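Local structure of filamentous hemagglutinin (Bordetella pertussis, 1RWR) at residues A[9-14]-A[34-39]; A[16-21]-A[45-50]; A[123-128]-A[161-166]; A[139-144]-A[203-208]; A[264-269]-A[284-289]. The protein probably acts as a bacterial adhesin, this N-terminal part being the domain thought to direct its export through the two-partner secretion pathway. All blocks are in the same frame, centred on the assembly; numbering follows the deposited sequence.

Contact 1 (A[9-14]-A[34-39]); sequences TQVLQG and NKFQQF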
# COMPACT_ATOMS: atom_id res chain seq x y z
N THR A 9 17.55 -10.18 -10.19
CA THR A 9 16.50 -9.40 -10.85
C THR A 9 17.03 -8.69 -12.11
O THR A 9 18.09 -8.06 -12.07
CB THR A 9 15.91 -8.37 -9.86
OG1 THR A 9 15.49 -9.04 -8.68
CG2 THR A 9 14.63 -7.73 -10.42
N GLN A 10 16.32 -8.82 -13.22
CA GLN A 10 16.63 -8.06 -14.42
C GLN A 10 15.45 -7.23 -14.85
O GLN A 10 14.30 -7.55 -14.53
CB GLN A 10 17.07 -8.99 -15.56
CG GLN A 10 18.26 -9.90 -15.20
CD GLN A 10 19.65 -9.18 -15.05
OE1 GLN A 10 19.90 -8.14 -15.64
NE2 GLN A 10 20.55 -9.80 -14.27
N VAL A 11 15.74 -6.12 -15.53
CA VAL A 11 14.69 -5.27 -16.09
C VAL A 11 14.94 -5.11 -17.58
O VAL A 11 16.03 -4.67 -17.99
CB VAL A 11 14.65 -3.85 -15.43
CG1 VAL A 11 13.63 -2.99 -16.12
CG2 VAL A 11 14.32 -3.94 -13.97
N LEU A 12 13.96 -5.51 -18.39
CA LEU A 12 13.98 -5.29 -19.81
C LEU A 12 13.28 -3.98 -20.08
O LEU A 12 12.07 -3.83 -19.86
CB LEU A 12 13.32 -6.47 -20.54
CG LEU A 12 13.91 -7.83 -20.20
CD1 LEU A 12 13.09 -8.94 -20.92
CD2 LEU A 12 15.36 -7.86 -20.63
N GLN A 13 14.08 -3.02 -20.53
CA GLN A 13 13.66 -1.65 -20.76
C GLN A 13 14.58 -1.03 -21.82
O GLN A 13 15.60 -1.59 -22.20
CB GLN A 13 13.74 -0.82 -19.47
CG GLN A 13 15.13 -0.72 -18.82
CD GLN A 13 15.05 -0.11 -17.41
OE1 GLN A 13 14.15 0.69 -17.14
NE2 GLN A 13 16.00 -0.47 -16.53
N GLY A 14 14.22 0.13 -22.30
CA GLY A 14 14.93 0.70 -23.43
C GLY A 14 13.94 1.48 -24.22
O GLY A 14 12.97 0.93 -24.73
N ASN A 34 13.07 -9.00 -4.56
CA ASN A 34 13.77 -8.26 -5.57
C ASN A 34 14.32 -6.97 -4.97
O ASN A 34 13.55 -6.16 -4.46
CB ASN A 34 12.82 -7.91 -6.69
CG ASN A 34 12.26 -9.15 -7.34
OD1 ASN A 34 12.94 -9.73 -8.19
ND2 ASN A 34 11.09 -9.65 -6.84
N LYS A 35 15.64 -6.83 -4.98
CA LYS A 35 16.28 -5.61 -4.47
C LYS A 35 16.59 -4.73 -5.64
O LYS A 35 16.99 -5.20 -6.71
CB LYS A 35 17.54 -5.93 -3.67
CG LYS A 35 17.22 -6.54 -2.28
CD LYS A 35 18.48 -7.01 -1.60
CE LYS A 35 18.18 -7.65 -0.27
NZ LYS A 35 18.07 -6.60 0.82
N PHE A 36 16.41 -3.43 -5.43
CA PHE A 36 16.66 -2.40 -6.42
C PHE A 36 17.44 -1.26 -5.80
O PHE A 36 17.16 -0.84 -4.67
CB PHE A 36 15.34 -1.79 -6.88
CG PHE A 36 14.50 -2.70 -7.70
CD1 PHE A 36 14.57 -2.66 -9.07
CD2 PHE A 36 13.62 -3.60 -7.09
CE1 PHE A 36 13.77 -3.50 -9.86
CE2 PHE A 36 12.83 -4.42 -7.88
CZ PHE A 36 12.91 -4.37 -9.26
N GLN A 37 18.41 -0.75 -6.55
CA GLN A 37 19.06 0.51 -6.20
C GLN A 37 18.07 1.68 -6.33
O GLN A 37 18.05 2.58 -5.47
CB GLN A 37 20.25 0.73 -7.12
CG GLN A 37 21.22 1.77 -6.64
CD GLN A 37 21.11 3.06 -7.41
OE1 GLN A 37 21.05 3.06 -8.65
NE2 GLN A 37 21.08 4.18 -6.68
N GLN A 38 17.27 1.64 -7.41
CA GLN A 38 16.22 2.60 -7.72
C GLN A 38 14.98 1.86 -8.22
O GLN A 38 15.09 0.95 -9.07
CB GLN A 38 16.69 3.57 -8.81
CG GLN A 38 17.75 4.54 -8.34
CD GLN A 38 18.07 5.57 -9.36
OE1 GLN A 38 17.30 6.54 -9.54
NE2 GLN A 38 19.18 5.38 -10.05
N PHE A 39 13.82 2.21 -7.67
CA PHE A 39 12.52 1.67 -8.15
C PHE A 39 11.50 2.76 -8.34
O PHE A 39 11.11 3.45 -7.37
CB PHE A 39 11.98 0.61 -7.19
CG PHE A 39 10.81 -0.12 -7.73
CD1 PHE A 39 11.00 -1.25 -8.52
CD2 PHE A 39 9.51 0.33 -7.50
CE1 PHE A 39 9.92 -1.92 -9.08
CE2 PHE A 39 8.42 -0.32 -8.09
CZ PHE A 39 8.64 -1.44 -8.87
O HOH W 1 17.24 -8.71 -6.41
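Thr9 and Asn34 meet through their polar ends, OG1 of Thr9 donating a hydrogen bond to OD1 of Asn34 at 2.7 Å. The donor lies in the carbonyl plane and on a lone pair, with a C=O...O angle of 122°. With chi1 at -53°, OG1 of Thr9 stands beside its own backbone N, and CG2, anti to that N, is left for the Phe36 ring and lies 3.9 Å from Phe36 CZ. Val11 continues this apolar patch, its CG2 lying at the ring edge, near the plane, 4.2 Å from Phe36 CE1. A second phenylalanine, Phe39, brings CD1 over the centre of one face of the Phe36 ring, 3.5 Å above the plane, and Val21 and Pro5 also touch Phe36. This is the compact side of the contact, at the N-terminal end of the beta-helix, where strand 10-12 comes up against strand 31-36.

The other side is looser and wetter. A water donates to Thr9 OG1 at 2.9 Å and accepts from Lys35 N at the same distance, linking the Thr9 hydroxyl to the backbone of 34-39. The long chain of Lys35 leads away from 9-14 and ends in a salt bridge with Glu79, as suits a lysine at the surface.

Asn34 OD1 also accepts from Ala24 N, and its ND2 donates to Ser32 OG and Leu77 O. With OD1 and ND2 both bonded, the cost of burying the amide is probably largely repaid, and its rotation is fixed.

Contact 2 (A[16-21]-A[45-50]); sequences NKVPVV and GVVFNN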
# COMPACT_ATOMS: atom_id res chain seq x y z
N ASN A 16 11.06 3.38 -25.66
CA ASN A 16 9.61 3.46 -25.56
C ASN A 16 8.96 2.16 -25.01
O ASN A 16 7.74 2.09 -24.81
CB ASN A 16 9.04 3.83 -26.95
CG ASN A 16 7.74 4.64 -26.86
OD1 ASN A 16 6.81 4.27 -26.14
ND2 ASN A 16 7.68 5.76 -27.58
N LYS A 17 9.78 1.14 -24.77
CA LYS A 17 9.31 -0.12 -24.19
C LYS A 17 8.72 0.06 -22.79
O LYS A 17 9.30 0.75 -21.96
CB LYS A 17 10.48 -1.12 -24.10
CG LYS A 17 10.12 -2.38 -23.32
CD LYS A 17 11.25 -3.33 -23.10
CE LYS A 17 10.69 -4.63 -22.56
NZ LYS A 17 9.82 -5.30 -23.56
N VAL A 18 7.59 -0.59 -22.51
CA VAL A 18 7.05 -0.63 -21.15
C VAL A 18 7.97 -1.62 -20.41
O VAL A 18 8.15 -2.73 -20.88
CB VAL A 18 5.57 -1.07 -21.12
CG1 VAL A 18 5.06 -1.26 -19.72
CG2 VAL A 18 4.70 -0.04 -21.86
N PRO A 19 8.57 -1.22 -19.31
CA PRO A 19 9.56 -2.08 -18.64
C PRO A 19 8.98 -3.39 -18.11
O PRO A 19 7.83 -3.40 -17.69
CB PRO A 19 10.09 -1.24 -17.47
CG PRO A 19 9.21 -0.13 -17.34
CD PRO A 19 8.40 0.06 -18.62
N VAL A 20 9.77 -4.46 -18.22
CA VAL A 20 9.41 -5.79 -17.77
C VAL A 20 10.44 -6.15 -16.71
O VAL A 20 11.64 -6.14 -16.98
CB VAL A 20 9.46 -6.84 -18.90
CG1 VAL A 20 9.29 -8.25 -18.35
CG2 VAL A 20 8.46 -6.54 -19.98
N VAL A 21 9.96 -6.45 -15.50
CA VAL A 21 10.81 -6.90 -14.42
C VAL A 21 10.81 -8.41 -14.44
O VAL A 21 9.78 -9.04 -14.14
CB VAL A 21 10.30 -6.40 -13.05
CG1 VAL A 21 11.21 -6.91 -11.95
CG2 VAL A 21 10.22 -4.88 -13.02
N GLY A 45 2.99 2.13 -16.97
CA GLY A 45 3.23 1.27 -15.82
C GLY A 45 4.42 0.37 -15.99
O GLY A 45 5.40 0.71 -16.61
N VAL A 46 4.32 -0.82 -15.42
CA VAL A 46 5.40 -1.80 -15.39
C VAL A 46 4.77 -3.18 -15.41
O VAL A 46 3.68 -3.36 -14.87
CB VAL A 46 6.34 -1.65 -14.13
CG1 VAL A 46 5.62 -1.88 -12.79
CG2 VAL A 46 7.55 -2.55 -14.22
N VAL A 47 5.47 -4.14 -16.00
CA VAL A 47 5.02 -5.52 -15.99
C VAL A 47 5.98 -6.34 -15.12
O VAL A 47 7.18 -6.40 -15.42
CB VAL A 47 4.96 -6.08 -17.41
CG1 VAL A 47 4.57 -7.58 -17.41
CG2 VAL A 47 4.01 -5.27 -18.23
N PHE A 48 5.44 -7.03 -14.12
CA PHE A 48 6.19 -8.00 -13.35
C PHE A 48 6.04 -9.35 -14.02
O PHE A 48 4.94 -9.84 -14.20
CB PHE A 48 5.68 -8.10 -11.91
CG PHE A 48 5.95 -6.88 -11.10
CD1 PHE A 48 7.16 -6.70 -10.48
CD2 PHE A 48 4.97 -5.90 -11.00
CE1 PHE A 48 7.39 -5.54 -9.71
CE2 PHE A 48 5.19 -4.77 -10.28
CZ PHE A 48 6.40 -4.59 -9.63
N ASN A 49 7.16 -9.96 -14.39
CA ASN A 49 7.10 -11.20 -15.19
C ASN A 49 7.06 -12.41 -14.30
O ASN A 49 8.08 -12.90 -13.87
CB ASN A 49 8.26 -11.27 -16.20
CG ASN A 49 8.09 -12.42 -17.21
OD1 ASN A 49 7.21 -13.28 -17.06
ND2 ASN A 49 8.96 -12.44 -18.22
N ASN A 50 5.85 -12.91 -14.03
CA ASN A 50 5.66 -14.13 -13.25
C ASN A 50 5.21 -15.29 -14.16
O ASN A 50 4.37 -16.13 -13.77
CB ASN A 50 4.62 -13.89 -12.17
CG ASN A 50 4.74 -14.82 -10.97
OD1 ASN A 50 5.79 -15.39 -10.67
ND2 ASN A 50 3.63 -14.90 -10.22
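The Phe48 ring is the one aromatic group here, and Val21 approaches it obliquely, CB lying 4.1 Å from CD1; Leu101, from another sheet of the helix, also touches the ring. The amide of Asn49 turns elsewhere, ND2 donating to Asn22 OD1 and Thr64 O and OD1 accepting from Gly51 N, so a buried polar group is fully engaged. What Asn49 brings to the contact is its CB, which sits 3.4 Å from Val21 O and packs against CG1 of Val20.

Between the segments the backbones pair in parallel, Val20 opposite Val47 and Val21 opposite Phe48. Val47 N donates to Pro19 O at 3.0 Å, Val21 N to Val47 O, and Asn49 N to Val21 O, all close to straight. Pro19 has no N-H to give, but its carbonyl serves as well as any other, and CD of its ring lies 3.7 Å from Gly45 O.

Valines supply most of the remaining side-chain contact; their branched CB favours extended backbone. Val46 holds CG1 between its backbone N and carbonyl carbon (chi1 62°), which turns CG2 toward the other segment, 3.7 Å from Val21 CG2 and 3.6 Å from Pro19 O. On the face of Val20 and Val47, Leu63 touches both valines.

Strand 45-50 passes its bonding on to strand 91-96 through Val46 and Phe48. Parallel pairing of strands from successive turns is characteristic of a beta-helix, here near its N-terminal end.

Contact 3 (A[123-128]-A[161-166]); sequences TLTTGR and DVVARL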
# COMPACT_ATOMS: atom_id res chain seq x y z
N THR A 123 0.57 -3.85 -1.24
CA THR A 123 1.08 -3.14 -0.08
C THR A 123 2.17 -2.16 -0.49
O THR A 123 3.13 -2.55 -1.20
CB THR A 123 1.68 -4.15 0.86
OG1 THR A 123 0.72 -5.19 1.14
CG2 THR A 123 2.13 -3.54 2.18
N LEU A 124 2.02 -0.90 -0.07
CA LEU A 124 3.03 0.14 -0.26
C LEU A 124 3.56 0.48 1.10
O LEU A 124 2.79 0.81 2.01
CB LEU A 124 2.40 1.38 -0.89
CG LEU A 124 1.74 1.13 -2.23
CD1 LEU A 124 1.24 2.50 -2.78
CD2 LEU A 124 2.70 0.43 -3.20
N THR A 125 4.87 0.38 1.28
CA THR A 125 5.43 0.51 2.61
C THR A 125 6.77 1.25 2.61
O THR A 125 7.54 1.18 1.66
CB THR A 125 5.52 -0.90 3.32
OG1 THR A 125 5.90 -0.72 4.68
CG2 THR A 125 6.61 -1.75 2.70
N THR A 126 7.03 1.98 3.69
CA THR A 126 8.39 2.45 3.95
C THR A 126 9.10 1.58 4.97
O THR A 126 10.18 1.93 5.43
CB THR A 126 8.43 3.90 4.43
OG1 THR A 126 7.70 4.02 5.68
CG2 THR A 126 7.73 4.77 3.43
N GLY A 127 8.51 0.44 5.31
CA GLY A 127 9.20 -0.54 6.16
C GLY A 127 10.34 -1.28 5.49
O GLY A 127 10.31 -1.53 4.26
N ARG A 128 11.36 -1.61 6.28
CA ARG A 128 12.40 -2.49 5.82
C ARG A 128 11.93 -3.95 5.97
O ARG A 128 11.58 -4.37 7.06
CB ARG A 128 13.67 -2.26 6.65
CG ARG A 128 14.79 -3.13 6.28
CD ARG A 128 15.30 -2.86 4.90
NE ARG A 128 16.02 -1.58 4.76
CZ ARG A 128 16.14 -0.91 3.63
NH1 ARG A 128 15.56 -1.36 2.48
NH2 ARG A 128 16.83 0.21 3.62
N ASP A 161 -2.96 -1.80 1.13
CA ASP A 161 -2.41 -1.40 2.42
C ASP A 161 -1.29 -0.42 2.18
O ASP A 161 -0.43 -0.62 1.27
CB ASP A 161 -1.80 -2.58 3.18
CG ASP A 161 -2.81 -3.48 3.82
OD1 ASP A 161 -4.05 -3.24 3.70
OD2 ASP A 161 -2.42 -4.48 4.51
N VAL A 162 -1.30 0.63 2.99
CA VAL A 162 -0.25 1.65 3.01
C VAL A 162 0.30 1.66 4.43
O VAL A 162 -0.44 1.93 5.39
CB VAL A 162 -0.78 3.03 2.69
CG1 VAL A 162 0.33 4.06 2.81
CG2 VAL A 162 -1.37 3.10 1.30
N VAL A 163 1.59 1.32 4.57
CA VAL A 163 2.20 1.08 5.88
C VAL A 163 3.51 1.88 5.98
O VAL A 163 4.48 1.58 5.30
CB VAL A 163 2.46 -0.44 6.07
CG1 VAL A 163 2.97 -0.72 7.48
CG2 VAL A 163 1.17 -1.23 5.80
N ALA A 164 3.51 2.96 6.75
CA ALA A 164 4.61 3.94 6.68
C ALA A 164 4.71 4.67 7.99
O ALA A 164 3.83 4.53 8.86
CB ALA A 164 4.39 4.92 5.54
N ARG A 165 5.77 5.46 8.17
CA ARG A 165 5.88 6.20 9.41
C ARG A 165 4.83 7.29 9.44
O ARG A 165 4.17 7.48 10.45
CB ARG A 165 7.28 6.74 9.63
CG ARG A 165 7.55 7.25 11.06
CD ARG A 165 7.62 6.09 12.08
NE ARG A 165 7.56 6.49 13.48
CZ ARG A 165 8.62 6.83 14.26
NH1 ARG A 165 9.84 6.96 13.77
NH2 ARG A 165 8.43 7.11 15.54
N LEU A 166 4.72 8.00 8.33
CA LEU A 166 3.70 9.01 8.10
C LEU A 166 2.99 8.76 6.78
O LEU A 166 3.57 8.25 5.83
CB LEU A 166 4.33 10.40 8.02
CG LEU A 166 5.13 10.90 9.24
CD1 LEU A 166 5.78 12.24 8.89
CD2 LEU A 166 4.29 11.02 10.53
O HOH W 2 0.00 -5.77 3.57
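Thr125 runs beside Val163, the two side chains pointing the same way. Its CB lies 3.3 Å from Val163 O and about 4.1 Å from Val163 CB. From there OG1, anti to the backbone N (chi1 -172°), reaches across to the neighbouring strand, lies 3.7 Å from Val163 CB and donates to Val163 O at 2.8 Å, from a position tilted 31° out of the carbonyl plane. The same oxygen of Thr125 accepts from Gly127 N, an ST turn that fits the place where strand 119-125 ends. Leu138 and Val140 also pack on the side chain.

Around it the strands pair in parallel, 14° apart, within the long sheet of the beta-helix. Leu124 N donates to Asp161 O, Val163 N to Leu124 O, and Thr126 N to Val163 O at 3.0 Å. Thr126 OG1 lies 3.4 Å from the CB of Ala164, a residue small enough for this close approach; it accepts a weak bond from Arg165 N, its stronger partner being Gln142 O. At the other end a water bridges Thr123 OG1 and Asp161 OD2, a carboxylate also held by Tyr193 and Arg198.

Val163 O thus takes two donors from 123-128, which should polarise its carbonyl and fix the chain where the strand gives way to a turn.

Contact 4 (A[139-144]-A[203-208]); sequences DVQQGT and IAAGAR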
# COMPACT_ATOMS: atom_id res chain seq x y z
N ASP A 139 9.43 -3.63 8.95
CA ASP A 139 9.77 -2.84 10.12
C ASP A 139 9.82 -1.38 9.71
O ASP A 139 10.77 -0.91 9.10
CB ASP A 139 11.11 -3.26 10.70
CG ASP A 139 11.01 -4.56 11.39
OD1 ASP A 139 9.97 -4.79 12.05
OD2 ASP A 139 11.93 -5.40 11.30
N VAL A 140 8.76 -0.70 10.08
CA VAL A 140 8.63 0.72 9.79
C VAL A 140 9.26 1.56 10.88
O VAL A 140 8.77 1.58 12.01
CB VAL A 140 7.13 1.11 9.65
CG1 VAL A 140 7.06 2.57 9.29
CG2 VAL A 140 6.45 0.25 8.59
N GLN A 141 10.31 2.28 10.53
CA GLN A 141 10.93 3.23 11.43
C GLN A 141 11.02 4.63 10.85
O GLN A 141 11.27 5.57 11.58
CB GLN A 141 12.31 2.75 11.83
CG GLN A 141 12.20 1.46 12.64
CD GLN A 141 13.52 0.93 13.01
OE1 GLN A 141 14.23 0.40 12.16
NE2 GLN A 141 13.90 1.11 14.25
N GLN A 142 10.83 4.77 9.54
CA GLN A 142 10.90 6.07 8.89
C GLN A 142 10.13 6.05 7.60
O GLN A 142 9.72 5.00 7.16
CB GLN A 142 12.34 6.45 8.59
CG GLN A 142 13.05 5.51 7.62
CD GLN A 142 14.51 5.88 7.44
OE1 GLN A 142 15.39 5.20 7.95
NE2 GLN A 142 14.76 6.97 6.77
N GLY A 143 9.93 7.24 7.02
CA GLY A 143 9.42 7.36 5.66
C GLY A 143 7.98 7.76 5.60
O GLY A 143 7.17 7.36 6.43
N THR A 144 7.64 8.50 4.55
CA THR A 144 6.27 8.92 4.25
C THR A 144 5.77 8.29 2.95
O THR A 144 6.52 8.21 1.97
CB THR A 144 6.25 10.43 4.10
OG1 THR A 144 6.64 11.06 5.34
CG2 THR A 144 4.85 10.93 3.75
N ILE A 203 6.95 -0.83 17.49
CA ILE A 203 8.37 -1.10 17.71
C ILE A 203 9.10 0.22 18.06
O ILE A 203 8.59 1.33 17.85
CB ILE A 203 9.02 -1.79 16.48
CG1 ILE A 203 9.00 -0.90 15.23
CG2 ILE A 203 8.39 -3.16 16.21
CD1 ILE A 203 9.74 -1.48 14.06
N ALA A 204 10.28 0.08 18.62
CA ALA A 204 11.14 1.23 18.90
C ALA A 204 11.78 1.80 17.62
O ALA A 204 12.19 1.10 16.72
CB ALA A 204 12.23 0.81 19.90
N ALA A 205 11.91 3.10 17.58
CA ALA A 205 12.60 3.73 16.48
C ALA A 205 13.59 4.71 17.02
O ALA A 205 13.47 5.17 18.17
CB ALA A 205 11.62 4.44 15.59
N GLY A 206 14.50 5.10 16.15
CA GLY A 206 15.59 6.00 16.50
C GLY A 206 15.18 7.43 16.64
O GLY A 206 15.87 8.22 17.26
N ALA A 207 14.06 7.78 16.02
CA ALA A 207 13.51 9.09 16.15
C ALA A 207 11.99 9.02 16.12
O ALA A 207 11.41 7.99 15.77
CB ALA A 207 13.99 9.95 14.99
N ARG A 208 11.38 10.11 16.55
CA ARG A 208 9.95 10.30 16.41
C ARG A 208 9.53 10.42 14.95
O ARG A 208 10.34 10.66 14.03
CB ARG A 208 9.51 11.50 17.22
CG ARG A 208 9.88 12.78 16.55
CD ARG A 208 9.63 13.98 17.41
NE ARG A 208 9.65 15.16 16.56
CZ ARG A 208 9.65 16.40 17.01
NH1 ARG A 208 9.64 16.65 18.30
NH2 ARG A 208 9.64 17.38 16.12
O HOH W 3 13.25 6.56 13.03
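Gln141 stretches its side chain across the loop of Ile203, Ala204 and Ala205. Its CG touches Ile203 CD1 at 4.1 Å, its CB lies 4.2 Å from Ala205 CB, and the extended chain (chi2 178°) carries the amide to the Ala204 carbonyl. There NE2 of Gln141 donates to Ala204 O at 3.0 Å, in the carbonyl plane and on a lone pair, though the bond is bent (140° at the hydrogen) and the oxygen lies 25° out of the amide plane. Ile203 crosses Asp139 and Gln141 at about a right angle, its terminal CD1 lying 3.8 Å from Val140 O and 3.9 Å from Asp139 OD1, a carboxylate whose salt-bridge partner is Arg192.

Strand 135-140, which 139-144 leaves on its way back to the beta-helix, belongs to a four-stranded antiparallel sheet, where it pairs with 191-194, and 191-194 with 199-202; loop 203-208 follows the last strand of that sheet. The small Ala205 probably suits the approach of Gln141 CB.

A water joins the segments further along, donating to Gln141 O at 2.6 Å and accepting weakly from Ala207 N. Arg165 NH1 also binds Gln141 O and Ala207 O.

Contact 5 (A[264-269]-A[284-289]); sequences GDATVQ and GKLASG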
# COMPACT_ATOMS: atom_id res chain seq x y z
N GLY A 264 -13.90 13.96 8.88
CA GLY A 264 -15.04 14.61 8.25
C GLY A 264 -16.25 13.69 8.24
O GLY A 264 -16.68 13.21 9.28
N ASP A 265 -16.83 13.49 7.07
CA ASP A 265 -17.98 12.60 6.91
C ASP A 265 -17.51 11.15 6.82
O ASP A 265 -16.53 10.86 6.14
CB ASP A 265 -18.76 12.96 5.63
CG ASP A 265 -19.36 14.32 5.70
OD1 ASP A 265 -19.52 14.87 6.80
OD2 ASP A 265 -19.70 14.93 4.68
N ALA A 266 -18.22 10.24 7.47
CA ALA A 266 -17.92 8.80 7.32
C ALA A 266 -19.23 8.04 7.38
O ALA A 266 -20.05 8.30 8.27
CB ALA A 266 -16.98 8.31 8.42
N THR A 267 -19.38 7.07 6.48
CA THR A 267 -20.61 6.31 6.35
C THR A 267 -20.31 4.86 6.12
O THR A 267 -19.52 4.54 5.26
CB THR A 267 -21.38 6.84 5.14
OG1 THR A 267 -21.58 8.25 5.26
CG2 THR A 267 -22.77 6.21 5.03
N VAL A 268 -20.99 3.99 6.85
CA VAL A 268 -20.91 2.56 6.61
C VAL A 268 -22.31 2.07 6.29
O VAL A 268 -23.23 2.36 7.03
CB VAL A 268 -20.40 1.84 7.85
CG1 VAL A 268 -20.32 0.33 7.64
CG2 VAL A 268 -19.05 2.42 8.28
N GLN A 269 -22.47 1.27 5.23
CA GLN A 269 -23.82 0.83 4.82
C GLN A 269 -24.42 -0.24 5.73
O GLN A 269 -25.59 -0.15 6.13
CB GLN A 269 -23.85 0.33 3.37
CG GLN A 269 -23.21 1.30 2.38
CD GLN A 269 -23.84 2.69 2.42
OE1 GLN A 269 -25.01 2.82 2.73
NE2 GLN A 269 -23.04 3.73 2.13
N GLY A 284 -17.25 14.78 11.80
CA GLY A 284 -18.23 15.66 11.17
C GLY A 284 -19.66 15.14 11.12
O GLY A 284 -20.50 15.67 11.89
N LYS A 285 -20.00 14.31 10.13
CA LYS A 285 -21.30 13.59 10.09
C LYS A 285 -20.98 12.10 9.96
O LYS A 285 -20.32 11.70 8.99
CB LYS A 285 -22.21 14.00 8.90
CG LYS A 285 -22.70 15.47 8.92
CD LYS A 285 -23.90 15.73 7.98
CE LYS A 285 -23.54 15.49 6.50
NZ LYS A 285 -24.59 15.94 5.50
N LEU A 286 -21.47 11.30 10.90
CA LEU A 286 -21.32 9.86 10.83
C LEU A 286 -22.68 9.21 10.53
O LEU A 286 -23.72 9.65 11.04
CB LEU A 286 -20.77 9.30 12.13
CG LEU A 286 -19.45 9.90 12.60
CD1 LEU A 286 -19.07 9.33 13.94
CD2 LEU A 286 -18.34 9.62 11.58
N ALA A 287 -22.69 8.15 9.73
CA ALA A 287 -23.92 7.41 9.50
C ALA A 287 -23.62 5.96 9.28
O ALA A 287 -22.57 5.63 8.75
CB ALA A 287 -24.68 7.96 8.35
N SER A 288 -24.52 5.10 9.77
CA SER A 288 -24.44 3.67 9.56
C SER A 288 -25.86 3.22 9.16
O SER A 288 -26.85 3.61 9.81
CB SER A 288 -23.96 2.95 10.81
OG SER A 288 -23.96 1.52 10.66
N GLY A 289 -25.99 2.44 8.10
CA GLY A 289 -27.31 2.09 7.59
C GLY A 289 -28.08 1.12 8.47
O GLY A 289 -29.30 0.84 8.23
O HOH W 4 -21.98 10.57 6.98
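Asp265 to Val268 and Lys285 to Ser288 run side by side in parallel, only 3° apart, as successive turns of the beta-helix near the C-terminal end of the chain.

Backbone bonds carry most of the contact. Ala266 N donates to Lys285 O, Ala287 N to Ala266 O, Val268 N to Ala287 O and Gly289 N to Val268 O, each at 3.0 Å. CA-H...O contacts lie between them, such as Ser288 CA to Val268 O at 3.1 Å. At the start the pairing slackens: Gly284 N to Gly264 O is a weak bond, bent to 129°.

The closest apolar side-chain contact is on the face of Ala266 and Leu286, which looks into the helix. The short side chain of Ala266 lets CD2 of Leu286 approach to 3.7 Å of its CB, and Leu273 touches both residues. Val268 lies on the same face, also against Leu273, and Ser288 beside it turns OG to Gly271 O and Ala292 N, so its hydroxyl is satisfied by backbone partners.

The other face carries Asp265 and Lys285, followed along the strands by Thr267 and Ala287. Asp265 and Lys285 lie side by side, pointing the same way, but their charged ends stay apart, OD2 to NZ being 5.1 Å. Asp265 OD1 instead takes a weak bond from Lys285 N at 3.4 Å. A water beside this pair sits 2.9 Å from Thr267 OG1 and donates to Lys285 O at 2.8 Å.

From the N terminus, contact 1 closes a loop by bringing 9-14 to 34-39, and contact 2 crosses it, since 16-21 lies within that loop and 45-50 beyond it. The two touch, strand 10-12 pairing with 20-22, and together they build the N-terminal end of the beta-helix. Contact 3 opens later, near the middle, and joins neighbouring strands of the long parallel sheet that also contains 31-36. Contact 4 crosses contact 3 and touches it, tying the antiparallel excursion and its loop to the turns of the helix at Thr126 and Arg165. Contact 5 closes a short loop far off, its centre about 43 Å from that of contact 1, toward the C-terminal end.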